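Long-range contacts in gamma-glutamyltranspeptidase (Streptomyces lincolnensis, PDB 6J3A), which probably acts as a gamma-glutamyltranspeptidase-like enzyme of the Ntn-hydrolase class, related to LmbA: residues 74-79 with 254-259; 539-544 with 551-556. All coordinates share one frame; numbering follows the deposited sequence.

Contact 1: residues 74-79 with 254-259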
loop_
_atom_site.group_PDB
_atom_site.type_symbol
_atom_site.label_atom_id
_atom_site.label_comp_id
_atom_site.label_asym_id
_atom_site.label_seq_id
_atom_site.Cartn_x
_atom_site.Cartn_y
_atom_site.Cartn_z
ATOM N N VAL A 74 -3.928 5.051 28.629
ATOM C CA VAL A 74 -4.573 6.103 27.823
ATOM C C VAL A 74 -3.891 7.437 28.109
ATOM O O VAL A 74 -3.652 7.771 29.265
ATOM C CB VAL A 74 -6.079 6.243 28.161
ATOM C CG1 VAL A 74 -6.690 7.488 27.532
ATOM C CG2 VAL A 74 -6.855 5.028 27.694
ATOM N N LEU A 75 -3.603 8.190 27.049
ATOM C CA LEU A 75 -3.074 9.548 27.150
ATOM C C LEU A 75 -4.131 10.501 26.606
ATOM O O LEU A 75 -4.371 10.557 25.401
ATOM C CB LEU A 75 -1.740 9.686 26.414
ATOM C CG LEU A 75 -1.114 11.082 26.317
ATOM C CD1 LEU A 75 -1.144 11.853 27.628
ATOM C CD2 LEU A 75 0.316 10.963 25.828
ATOM N N CYS A 76 -4.771 11.225 27.521
ATOM C CA CYS A 76 -5.880 12.093 27.198
ATOM C C CYS A 76 -5.387 13.424 26.675
ATOM O O CYS A 76 -4.817 14.228 27.419
ATOM C CB CYS A 76 -6.763 12.343 28.416
ATOM S SG CYS A 76 -8.099 13.515 28.059
ATOM N N GLY A 77 -5.643 13.645 25.388
ATOM C CA GLY A 77 -5.404 14.931 24.748
ATOM C C GLY A 77 -6.691 15.574 24.278
ATOM O O GLY A 77 -6.681 16.341 23.322
ATOM N N GLN A 78 -7.806 15.223 24.915
ATOM C CA GLN A 78 -9.058 15.928 24.721
ATOM C C GLN A 78 -9.128 17.085 25.708
ATOM O O GLN A 78 -9.105 16.885 26.920
ATOM C CB GLN A 78 -10.233 14.997 24.931
ATOM C CG GLN A 78 -11.582 15.696 24.901
ATOM C CD GLN A 78 -11.850 16.337 23.564
ATOM O OE1 GLN A 78 -12.065 15.642 22.565
ATOM N NE2 GLN A 78 -11.825 17.673 23.528
ATOM N N GLY A 79 -9.209 18.297 25.174
ATOM C CA GLY A 79 -9.234 19.481 26.006
ATOM C C GLY A 79 -10.593 19.736 26.625
ATOM O O GLY A 79 -11.597 19.109 26.252
ATOM N N SER A 254 -3.114 20.651 30.902
ATOM C CA SER A 254 -2.143 19.689 30.410
ATOM C C SER A 254 -2.894 18.440 30.016
ATOM O O SER A 254 -3.968 18.142 30.551
ATOM C CB SER A 254 -1.144 19.311 31.505
ATOM O OG SER A 254 -0.279 20.386 31.806
ATOM N N ALA A 255 -2.310 17.691 29.093
ATOM C CA ALA A 255 -2.784 16.352 28.797
ATOM C C ALA A 255 -2.464 15.467 30.000
ATOM O O ALA A 255 -1.468 15.693 30.708
ATOM C CB ALA A 255 -2.109 15.830 27.548
ATOM N N THR A 256 -3.324 14.484 30.240
ATOM C CA THR A 256 -3.180 13.575 31.381
ATOM C C THR A 256 -3.229 12.123 30.945
ATOM O O THR A 256 -3.698 11.824 29.845
ATOM C CB THR A 256 -4.295 13.789 32.414
ATOM O OG1 THR A 256 -5.567 13.740 31.761
ATOM C CG2 THR A 256 -4.125 15.126 33.091
ATOM N N TYR A 257 -2.765 11.239 31.833
ATOM C CA TYR A 257 -2.783 9.786 31.621
ATOM C C TYR A 257 -3.942 9.138 32.377
ATOM O O TYR A 257 -4.368 9.642 33.409
ATOM C CB TYR A 257 -1.483 9.152 32.097
ATOM C CG TYR A 257 -0.280 9.347 31.196
ATOM C CD1 TYR A 257 -0.178 8.692 29.961
ATOM C CD2 TYR A 257 0.791 10.151 31.599
ATOM C CE1 TYR A 257 0.946 8.855 29.151
ATOM C CE2 TYR A 257 1.913 10.320 30.796
ATOM C CZ TYR A 257 1.992 9.669 29.577
ATOM O OH TYR A 257 3.101 9.836 28.779
ATOM N N GLU A 258 -4.438 8.013 31.863
ATOM C CA GLU A 258 -5.545 7.271 32.483
ATOM C C GLU A 258 -5.452 5.782 32.238
ATOM O O GLU A 258 -4.806 5.332 31.296
ATOM C CB GLU A 258 -6.880 7.750 31.939
ATOM C CG GLU A 258 -7.258 9.100 32.477
ATOM C CD GLU A 258 -8.489 9.672 31.837
ATOM O OE1 GLU A 258 -9.257 8.916 31.190
ATOM O OE2 GLU A 258 -8.683 10.895 32.015
ATOM N N ALA A 259 -6.112 5.021 33.098
ATOM C CA ALA A 259 -6.337 3.621 32.838
ATOM C C ALA A 259 -7.369 3.592 31.724
ATOM O O ALA A 259 -8.238 4.467 31.673
ATOM C CB ALA A 259 -6.878 2.921 34.077
#
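Val74 and Glu258 exchange two backbone hydrogen bonds. Val74 N gives to Glu258 O at 2.8 Å, and Glu258 N gives to Val74 O at 2.7 Å. Cys76 and Thr256 form the next hydrogen-bonded pair. Cys76 N meets Thr256 O at 2.6 Å. The return bond, Thr256 N to Cys76 O, is longer at 3.2 Å. Leu75 and Tyr257 are the non-hydrogen-bonded pair between them. With its CG turned opposite the backbone N (chi1 175°), Leu75 lays CD1 over one face of the Tyr257 ring, 4.1 Å from the centroid, as a CH-pi contact. Tyr257 OH is hydrogen-bonded to Asp121 OD2. With an alanine in place of the tyrosine, Leu75 CD1 would probably lose the ring face it packs on, and Asp121 its hydroxyl partner. The Glu258 carboxylate is gripped at both oxygens: OE2 forms a salt bridge with Arg478, and OE1 accepts from Trp276 NE1. Ala255 N is satisfied by Asp113 OD2. In this antiparallel part of the Ntn core, strand 73-77 runs between strands 256-265 and 61-66. Helix 111-122 packs on Leu75 through Leu117 and Leu118.

Contact 2: residues 539-544 with 551-556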
loop_
_atom_site.group_PDB
_atom_site.type_symbol
_atom_site.label_atom_id
_atom_site.label_comp_id
_atom_site.label_asym_id
_atom_site.label_seq_id
_atom_site.Cartn_x
_atom_site.Cartn_y
_atom_site.Cartn_z
ATOM N N HIS A 539 -23.689 1.122 9.222
ATOM C CA HIS A 539 -23.940 1.883 10.460
ATOM C C HIS A 539 -25.407 2.222 10.566
ATOM O O HIS A 539 -26.115 2.187 9.563
ATOM C CB HIS A 539 -23.128 3.181 10.494
ATOM C CG HIS A 539 -23.626 4.244 9.556
ATOM N ND1 HIS A 539 -24.313 5.359 9.986
ATOM C CD2 HIS A 539 -23.519 4.369 8.214
ATOM C CE1 HIS A 539 -24.603 6.121 8.947
ATOM N NE2 HIS A 539 -24.136 5.540 7.859
ATOM N N ASN A 540 -25.849 2.563 11.774
ATOM C CA ASN A 540 -27.176 3.164 11.976
ATOM C C ASN A 540 -27.067 4.612 12.452
ATOM O O ASN A 540 -26.006 5.038 12.917
ATOM C CB ASN A 540 -28.029 2.316 12.933
ATOM C CG ASN A 540 -27.699 2.543 14.399
ATOM O OD1 ASN A 540 -28.131 3.527 14.997
ATOM N ND2 ASN A 540 -26.972 1.608 14.994
ATOM N N ASP A 541 -28.174 5.346 12.329
ATOM C CA ASP A 541 -28.266 6.743 12.801
ATOM C C ASP A 541 -29.474 6.954 13.720
ATOM O O ASP A 541 -30.004 8.067 13.815
ATOM C CB ASP A 541 -28.356 7.726 11.620
ATOM C CG ASP A 541 -27.051 7.882 10.868
ATOM O OD1 ASP A 541 -25.989 8.126 11.492
ATOM O OD2 ASP A 541 -27.113 7.794 9.629
ATOM N N SER A 542 -29.888 5.900 14.419
ATOM C CA SER A 542 -31.071 5.956 15.285
ATOM C C SER A 542 -30.698 6.337 16.722
ATOM O O SER A 542 -30.878 5.574 17.660
ATOM C CB SER A 542 -31.840 4.636 15.229
ATOM O OG SER A 542 -33.100 4.773 15.847
ATOM N N PHE A 543 -30.208 7.561 16.856
ATOM C CA PHE A 543 -29.782 8.159 18.129
ATOM C C PHE A 543 -29.403 9.616 17.819
ATOM O O PHE A 543 -29.111 9.926 16.662
ATOM C CB PHE A 543 -28.570 7.416 18.698
ATOM C CG PHE A 543 -27.445 7.280 17.717
ATOM C CD1 PHE A 543 -26.582 8.350 17.477
ATOM C CD2 PHE A 543 -27.266 6.101 17.003
ATOM C CE1 PHE A 543 -25.564 8.249 16.548
ATOM C CE2 PHE A 543 -26.239 5.987 16.083
ATOM C CZ PHE A 543 -25.388 7.063 15.853
ATOM N N PRO A 544 -29.394 10.513 18.824
ATOM C CA PRO A 544 -28.987 11.902 18.545
ATOM C C PRO A 544 -27.502 12.032 18.200
ATOM O O PRO A 544 -26.643 11.602 18.984
ATOM C CB PRO A 544 -29.291 12.636 19.856
ATOM C CG PRO A 544 -29.360 11.576 20.887
ATOM C CD PRO A 544 -29.885 10.355 20.201
ATOM N N GLY A 551 -29.525 16.197 15.067
ATOM C CA GLY A 551 -30.713 15.378 14.844
ATOM C C GLY A 551 -30.494 13.875 15.072
ATOM O O GLY A 551 -29.375 13.412 15.315
ATOM N N MET A 552 -31.590 13.126 15.047
ATOM C CA MET A 552 -31.552 11.661 14.917
ATOM C C MET A 552 -32.466 11.186 13.790
ATOM O O MET A 552 -33.410 11.883 13.416
ATOM C CB MET A 552 -31.917 10.994 16.248
ATOM C CG MET A 552 -33.343 10.510 16.448
ATOM S SD MET A 552 -33.527 9.758 18.083
ATOM C CE MET A 552 -34.117 8.127 17.634
ATOM N N ARG A 553 -32.172 10.008 13.249
ATOM C CA ARG A 553 -32.975 9.426 12.171
ATOM C C ARG A 553 -33.519 8.078 12.638
ATOM O O ARG A 553 -32.803 7.079 12.593
ATOM C CB ARG A 553 -32.139 9.283 10.902
ATOM C CG ARG A 553 -31.623 10.612 10.359
ATOM C CD ARG A 553 -30.338 10.467 9.544
ATOM N NE ARG A 553 -30.562 10.334 8.089
ATOM C CZ ARG A 553 -29.927 9.489 7.255
ATOM N NH1 ARG A 553 -29.010 8.617 7.688
ATOM N NH2 ARG A 553 -30.228 9.494 5.953
ATOM N N PRO A 554 -34.779 8.054 13.121
ATOM C CA PRO A 554 -35.330 6.832 13.707
ATOM C C PRO A 554 -35.342 5.643 12.757
ATOM O O PRO A 554 -35.758 5.777 11.608
ATOM C CB PRO A 554 -36.765 7.230 14.075
ATOM C CG PRO A 554 -36.710 8.697 14.281
ATOM C CD PRO A 554 -35.707 9.193 13.285
ATOM N N GLY A 555 -34.868 4.502 13.256
ATOM C CA GLY A 555 -34.811 3.249 12.498
ATOM C C GLY A 555 -33.929 3.220 11.256
ATOM O O GLY A 555 -34.055 2.308 10.435
ATOM N N SER A 556 -33.022 4.190 11.125
ATOM C CA SER A 556 -32.248 4.379 9.897
ATOM C C SER A 556 -30.930 3.637 9.939
ATOM O O SER A 556 -30.114 3.857 10.833
ATOM C CB SER A 556 -31.966 5.855 9.651
ATOM O OG SER A 556 -31.355 6.037 8.385
#
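The Arg553 guanidinium meets Asp541 OD2 at its edge, near its own plane, and has Ser556 OG over one face. Asp541 and Arg553 lie side by side and point the same way. Their salt bridge, NH1 to OD2, is 2.8 Å long. It is bent, with 131° at the hydrogen. NH1 meets OD2 on its anti side, somewhat out of the plane of a carboxylate turned 56° from the guanidinium. The other oxygen, Asp541 OD1, sits at the edge of the His539 ring, while the Phe543 ring has Asp541 C over one face. Backbone bonds tie the same residues: Asp541 N gives to Ser556 O at 2.9 Å, and Arg553 N gives to Asp541 O at 3.0 Å. Ser542 OG, turned away from its own backbone N (chi1 -169°), accepts from Gly555 N at 3.1 Å. Met552 CB lies 3.0 Å from Phe543 O, and Met552 CE comes within 3.9 Å of Ser542 OG. An Asx turn, Asn540 OD1 accepting from Ser542 N, bends the first segment. A type II turn from Arg553 to Ser556 bends the second, with Gly555 at positive phi. Together they close the base of the loop joining antiparallel strands 538-540 and 556-560, as in a beta hairpin with a long connecting loop.

How the contacts relate
Contact 1 and contact 2 do not touch. Their centres are 30 Å apart, and their nearest atoms about 16 Å. They follow in series along the chain, so residues 254-259 are passed well before 539-544 begins. Contact 1 joins distant parts of the sequence inside the core strands. Contact 2 is local and closes the loop between two strands of a separate three-stranded sheet, farther from the centre of the chain. In classical gamma-glutamyltranspeptidases the nucleophile is a threonine freed by self-cleavage; whether this holds here is not established. Neither contact contains a residue identified as catalytic or ligand-binding. Strand 73-77 of contact 1 is separated from strand 424-428, which follows the unmodelled 384-420, by strands 61-66 and 433-436.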